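Local coordinates for glycerol uptake operon antiterminator-related protein (PDB 1VKF) that is probably a TIM-barrel antiterminator that responds to glycerol-3-phosphate and regulates glycerol uptake genes, at residues 140-154 with 165-177. Numbering follows the deposited sequence.
Sequences APKVARKIPGRTVIA and REILKHVSAISTS
V171 fills the seam between helix 140-144 and strand 151-154. Its CG1, anti to the carbonyl carbon (chi1 -52°), reaches the helix, 3.9 Å from CB of both A140 and A144, and also meets V152 CG1; its CG2 turns to A154 CB. I167 CG2 lies 3.7 Å from A154 CB, and I174 CG1 packs on the same methyl, so I167, I174 and V171 all converge on it. P141 crosses the H170 side chain at about a right angle, CB to CB 3.6 Å. R145 NH1 stands over one face of the imidazole, offset toward its rim and 3.8 Å from ND1, with K169 CB over the opposite face; guanidinium and ring planes are 78° apart. NE2 of H170 donates to E166 OE2 (3.1 Å) from above the carboxylate plane, which helps to hold the ring's rotation. Between the parallel strands, A154 N binds A173 O, and S175 N meets A154 O at 2.9 Å, nearly end-on to the carbonyl. Just before strand 173-176, S172 N reaches V152 O less straight (137°), while a water joins V152 N to S172 OG. I153 and A173 point to the sheet face away from A154 and I174, where both touch I18 of strand 16-21; S175 OG binds a citrate, probably from the crystallisation liquor. This beta-alpha-beta unit thus combines an apolar helix-sheet interior with a polar outer edge, where E166 would tend to favour a protonated H170 and R145 to oppose it.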
loop_
_atom_site.group_PDB
_atom_site.type_symbol
_atom_site.label_atom_id
_atom_site.label_comp_id
_atom_site.label_asym_id
_atom_site.label_seq_id
_atom_site.Cartn_x
_atom_site.Cartn_y
_atom_site.Cartn_z
ATOM N N ALA A 140 9.860 -2.179 9.848
ATOM C CA ALA A 140 9.732 -3.001 8.637
ATOM C C ALA A 140 10.938 -3.915 8.368
ATOM O O ALA A 140 10.745 -5.059 8.012
ATOM C CB ALA A 140 9.395 -2.169 7.408
ATOM N N PRO A 141 12.171 -3.439 8.530
ATOM C CA PRO A 141 13.343 -4.306 8.319
ATOM C C PRO A 141 13.351 -5.545 9.197
ATOM O O PRO A 141 13.633 -6.638 8.693
ATOM C CB PRO A 141 14.507 -3.386 8.639
ATOM C CG PRO A 141 13.978 -2.012 8.250
ATOM C CD PRO A 141 12.561 -2.040 8.772
ATOM N N LYS A 142 12.976 -5.377 10.459
ATOM C CA LYS A 142 12.898 -6.476 11.416
ATOM C C LYS A 142 11.933 -7.510 10.945
ATOM O O LYS A 142 12.198 -8.708 11.065
ATOM C CB LYS A 142 12.340 -6.003 12.761
ATOM C CG LYS A 142 13.191 -5.181 13.550
ATOM C CD LYS A 142 12.827 -5.364 15.037
ATOM C CE LYS A 142 14.061 -5.216 15.881
ATOM N NZ LYS A 142 13.732 -4.610 17.164
ATOM N N VAL A 143 10.768 -7.055 10.494
ATOM C CA VAL A 143 9.733 -7.950 10.015
ATOM C C VAL A 143 10.179 -8.620 8.713
ATOM O O VAL A 143 10.010 -9.837 8.553
ATOM C CB VAL A 143 8.396 -7.211 9.843
ATOM C CG1 VAL A 143 7.378 -8.082 9.207
ATOM C CG2 VAL A 143 7.921 -6.715 11.212
ATOM N N ALA A 144 10.802 -7.846 7.824
ATOM C CA ALA A 144 11.217 -8.368 6.515
ATOM C C ALA A 144 12.186 -9.535 6.684
ATOM O O ALA A 144 12.136 -10.504 5.917
ATOM C CB ALA A 144 11.899 -7.291 5.673
ATOM N N ARG A 145 13.078 -9.437 7.655
ATOM C CA ARG A 145 14.052 -10.520 7.909
ATOM C C ARG A 145 13.392 -11.839 8.277
ATOM O O ARG A 145 14.006 -12.917 8.098
ATOM C CB ARG A 145 15.032 -10.104 9.014
ATOM C CG ARG A 145 16.082 -9.096 8.547
ATOM C CD ARG A 145 17.201 -8.799 9.563
ATOM N NE ARG A 145 16.822 -7.823 10.603
ATOM C CZ ARG A 145 17.053 -6.496 10.572
ATOM N NH1 ARG A 145 17.663 -5.907 9.542
ATOM N NH2 ARG A 145 16.665 -5.743 11.595
ATOM N N LYS A 146 12.172 -11.774 8.813
ATOM C CA LYS A 146 11.421 -12.973 9.211
ATOM C C LYS A 146 10.587 -13.586 8.094
ATOM O O LYS A 146 10.092 -14.703 8.241
ATOM C CB LYS A 146 10.534 -12.661 10.418
ATOM C CG LYS A 146 11.294 -12.048 11.608
ATOM C CD LYS A 146 11.715 -13.049 12.664
ATOM C CE LYS A 146 12.469 -12.371 13.848
ATOM N NZ LYS A 146 11.883 -12.662 15.173
ATOM N N ILE A 147 10.406 -12.850 6.989
ATOM C CA ILE A 147 9.633 -13.323 5.844
ATOM C C ILE A 147 10.425 -13.187 4.551
ATOM O O ILE A 147 9.963 -12.565 3.591
ATOM C CB ILE A 147 8.249 -12.637 5.764
ATOM C CG1 ILE A 147 8.340 -11.095 5.851
ATOM C CG2 ILE A 147 7.347 -13.177 6.880
ATOM C CD1 ILE A 147 7.014 -10.421 5.738
ATOM N N PRO A 148 11.605 -13.802 4.508
ATOM C CA PRO A 148 12.449 -13.733 3.309
ATOM C C PRO A 148 11.692 -14.313 2.111
ATOM O O PRO A 148 10.875 -15.228 2.261
ATOM C CB PRO A 148 13.681 -14.578 3.680
ATOM C CG PRO A 148 13.278 -15.392 4.853
ATOM C CD PRO A 148 12.209 -14.649 5.559
ATOM N N GLY A 149 11.911 -13.745 0.943
ATOM C CA GLY A 149 11.124 -14.097 -0.226
ATOM C C GLY A 149 9.838 -13.288 -0.427
ATOM O O GLY A 149 9.232 -13.351 -1.492
ATOM N N ARG A 150 9.371 -12.562 0.579
ATOM C CA ARG A 150 8.165 -11.766 0.380
ATOM C C ARG A 150 8.571 -10.319 0.246
ATOM O O ARG A 150 9.593 -9.909 0.790
ATOM C CB ARG A 150 7.144 -11.998 1.496
ATOM C CG ARG A 150 6.740 -13.498 1.554
ATOM C CD ARG A 150 5.844 -13.856 2.676
ATOM N NE ARG A 150 5.856 -15.305 2.887
ATOM C CZ ARG A 150 4.946 -16.155 2.428
ATOM N NH1 ARG A 150 3.929 -15.765 1.679
ATOM N NH2 ARG A 150 5.091 -17.438 2.701
ATOM N N THR A 151 7.791 -9.569 -0.524
ATOM C CA THR A 151 8.024 -8.144 -0.734
ATOM C C THR A 151 7.456 -7.363 0.423
ATOM O O THR A 151 6.279 -7.506 0.734
ATOM C CB THR A 151 7.346 -7.710 -2.016
ATOM O OG1 THR A 151 7.883 -8.452 -3.105
ATOM C CG2 THR A 151 7.693 -6.276 -2.354
ATOM N N VAL A 152 8.290 -6.569 1.087
ATOM C CA VAL A 152 7.834 -5.678 2.142
ATOM C C VAL A 152 7.931 -4.207 1.686
ATOM O O VAL A 152 8.958 -3.755 1.180
ATOM C CB VAL A 152 8.626 -5.897 3.457
ATOM C CG1 VAL A 152 8.212 -4.865 4.527
ATOM C CG2 VAL A 152 8.427 -7.323 3.956
ATOM N N ILE A 153 6.832 -3.485 1.852
ATOM C CA ILE A 153 6.798 -2.050 1.709
ATOM C C ILE A 153 6.675 -1.476 3.097
ATOM O O ILE A 153 5.775 -1.841 3.865
ATOM C CB ILE A 153 5.589 -1.644 0.873
ATOM C CG1 ILE A 153 5.653 -2.250 -0.510
ATOM C CG2 ILE A 153 5.473 -0.092 0.816
ATOM C CD1 ILE A 153 4.324 -2.314 -1.198
ATOM N N ALA A 154 7.582 -0.582 3.435
ATOM C CA ALA A 154 7.535 0.096 4.701
ATOM C C ALA A 154 6.666 1.313 4.602
ATOM O O ALA A 154 6.683 2.001 3.610
ATOM C CB ALA A 154 8.914 0.498 5.117
ATOM N N ARG A 165 16.788 5.926 3.735
ATOM C CA ARG A 165 17.930 5.243 3.110
ATOM C C ARG A 165 18.254 3.950 3.810
ATOM O O ARG A 165 18.512 2.888 3.188
ATOM C CB ARG A 165 19.163 6.166 3.044
ATOM C CG ARG A 165 19.054 7.318 2.062
ATOM C CD ARG A 165 20.397 8.059 1.757
ATOM N NE ARG A 165 20.202 9.174 0.816
ATOM C CZ ARG A 165 19.988 9.032 -0.494
ATOM N NH1 ARG A 165 19.961 7.826 -1.059
ATOM N NH2 ARG A 165 19.802 10.103 -1.255
ATOM N N GLU A 166 18.201 4.003 5.128
ATOM C CA GLU A 166 18.531 2.853 5.933
ATOM C C GLU A 166 17.441 1.774 5.766
ATOM O O GLU A 166 17.744 0.619 5.533
ATOM C CB GLU A 166 18.692 3.231 7.409
ATOM C CG GLU A 166 19.099 2.050 8.287
ATOM C CD GLU A 166 20.407 1.380 7.836
ATOM O OE1 GLU A 166 21.293 2.062 7.278
ATOM O OE2 GLU A 166 20.538 0.145 8.010
ATOM N N ILE A 167 16.174 2.162 5.819
ATOM C CA ILE A 167 15.072 1.191 5.671
ATOM C C ILE A 167 15.155 0.484 4.309
ATOM O O ILE A 167 14.948 -0.737 4.204
ATOM C CB ILE A 167 13.702 1.914 5.868
ATOM C CG1 ILE A 167 13.490 2.206 7.326
ATOM C CG2 ILE A 167 12.570 1.070 5.278
ATOM C CD1 ILE A 167 12.382 3.163 7.546
ATOM N N LEU A 168 15.488 1.242 3.257
ATOM C CA LEU A 168 15.584 0.712 1.884
ATOM C C LEU A 168 16.726 -0.290 1.638
ATOM O O LEU A 168 16.739 -0.973 0.611
ATOM C CB LEU A 168 15.632 1.858 0.881
ATOM C CG LEU A 168 14.289 2.530 0.690
ATOM C CD1 LEU A 168 14.436 3.886 -0.078
ATOM C CD2 LEU A 168 13.254 1.622 0.003
ATOM N N LYS A 169 17.638 -0.436 2.601
ATOM C CA LYS A 169 18.658 -1.491 2.531
ATOM C C LYS A 169 18.066 -2.837 2.810
ATOM O O LYS A 169 18.649 -3.821 2.436
ATOM C CB LYS A 169 19.793 -1.203 3.498
ATOM C CG LYS A 169 20.563 0.028 3.081
ATOM C CD LYS A 169 21.727 0.276 4.002
ATOM C CE LYS A 169 22.631 1.335 3.440
ATOM N NZ LYS A 169 23.956 1.266 4.101
ATOM N N HIS A 170 16.891 -2.873 3.465
ATOM C CA HIS A 170 16.303 -4.125 3.977
ATOM C C HIS A 170 14.933 -4.499 3.437
ATOM O O HIS A 170 14.507 -5.653 3.614
ATOM C CB HIS A 170 16.176 -4.053 5.495
ATOM C CG HIS A 170 17.407 -3.572 6.173
ATOM N ND1 HIS A 170 18.582 -4.299 6.184
ATOM C CD2 HIS A 170 17.673 -2.414 6.824
ATOM C CE1 HIS A 170 19.516 -3.614 6.823
ATOM N NE2 HIS A 170 18.993 -2.466 7.218
ATOM N N VAL A 171 14.231 -3.519 2.858
ATOM C CA VAL A 171 12.881 -3.726 2.346
ATOM C C VAL A 171 12.844 -3.162 0.915
ATOM O O VAL A 171 13.708 -2.387 0.535
ATOM C CB VAL A 171 11.793 -3.080 3.254
ATOM C CG1 VAL A 171 11.953 -3.510 4.725
ATOM C CG2 VAL A 171 11.795 -1.574 3.158
ATOM N N SER A 172 11.840 -3.541 0.144
ATOM C CA SER A 172 11.804 -3.180 -1.265
ATOM C C SER A 172 11.493 -1.725 -1.480
ATOM O O SER A 172 12.092 -1.096 -2.344
ATOM C CB SER A 172 10.765 -4.002 -2.001
ATOM O OG SER A 172 11.189 -5.341 -2.034
ATOM N N ALA A 173 10.546 -1.214 -0.704
ATOM C CA ALA A 173 10.013 0.129 -0.950
ATOM C C ALA A 173 9.493 0.799 0.300
ATOM O O ALA A 173 9.283 0.173 1.308
ATOM C CB ALA A 173 8.901 0.009 -1.970
ATOM N N ILE A 174 9.269 2.101 0.217
ATOM C CA ILE A 174 8.600 2.872 1.247
ATOM C C ILE A 174 7.481 3.710 0.638
ATOM O O ILE A 174 7.710 4.407 -0.333
ATOM C CB ILE A 174 9.592 3.894 1.888
ATOM C CG1 ILE A 174 10.743 3.186 2.599
ATOM C CG2 ILE A 174 8.852 4.824 2.814
ATOM C CD1 ILE A 174 11.887 4.118 2.995
ATOM N N SER A 175 6.299 3.641 1.223
ATOM C CA SER A 175 5.188 4.456 0.868
ATOM C C SER A 175 5.201 5.689 1.749
ATOM O O SER A 175 5.195 5.602 2.968
ATOM C CB SER A 175 3.851 3.716 1.015
ATOM O OG SER A 175 2.771 4.663 0.847
ATOM N N THR A 176 5.189 6.872 1.134
ATOM C CA THR A 176 5.205 8.147 1.880
ATOM C C THR A 176 4.587 9.271 1.087
ATOM O O THR A 176 4.631 9.261 -0.159
ATOM C CB THR A 176 6.689 8.539 2.202
ATOM O OG1 THR A 176 6.767 9.836 2.832
ATOM C CG2 THR A 176 7.525 8.618 0.931
ATOM N N SER A 177 4.007 10.237 1.792
ATOM C CA SER A 177 3.430 11.456 1.145
ATOM C C SER A 177 4.440 12.616 1.114
ATOM O O SER A 177 4.129 13.731 0.635
ATOM C CB SER A 177 2.118 11.904 1.806
ATOM O OG SER A 177 2.341 12.419 3.115
HETATM O O HOH W 1 11.031 -6.563 0.418
#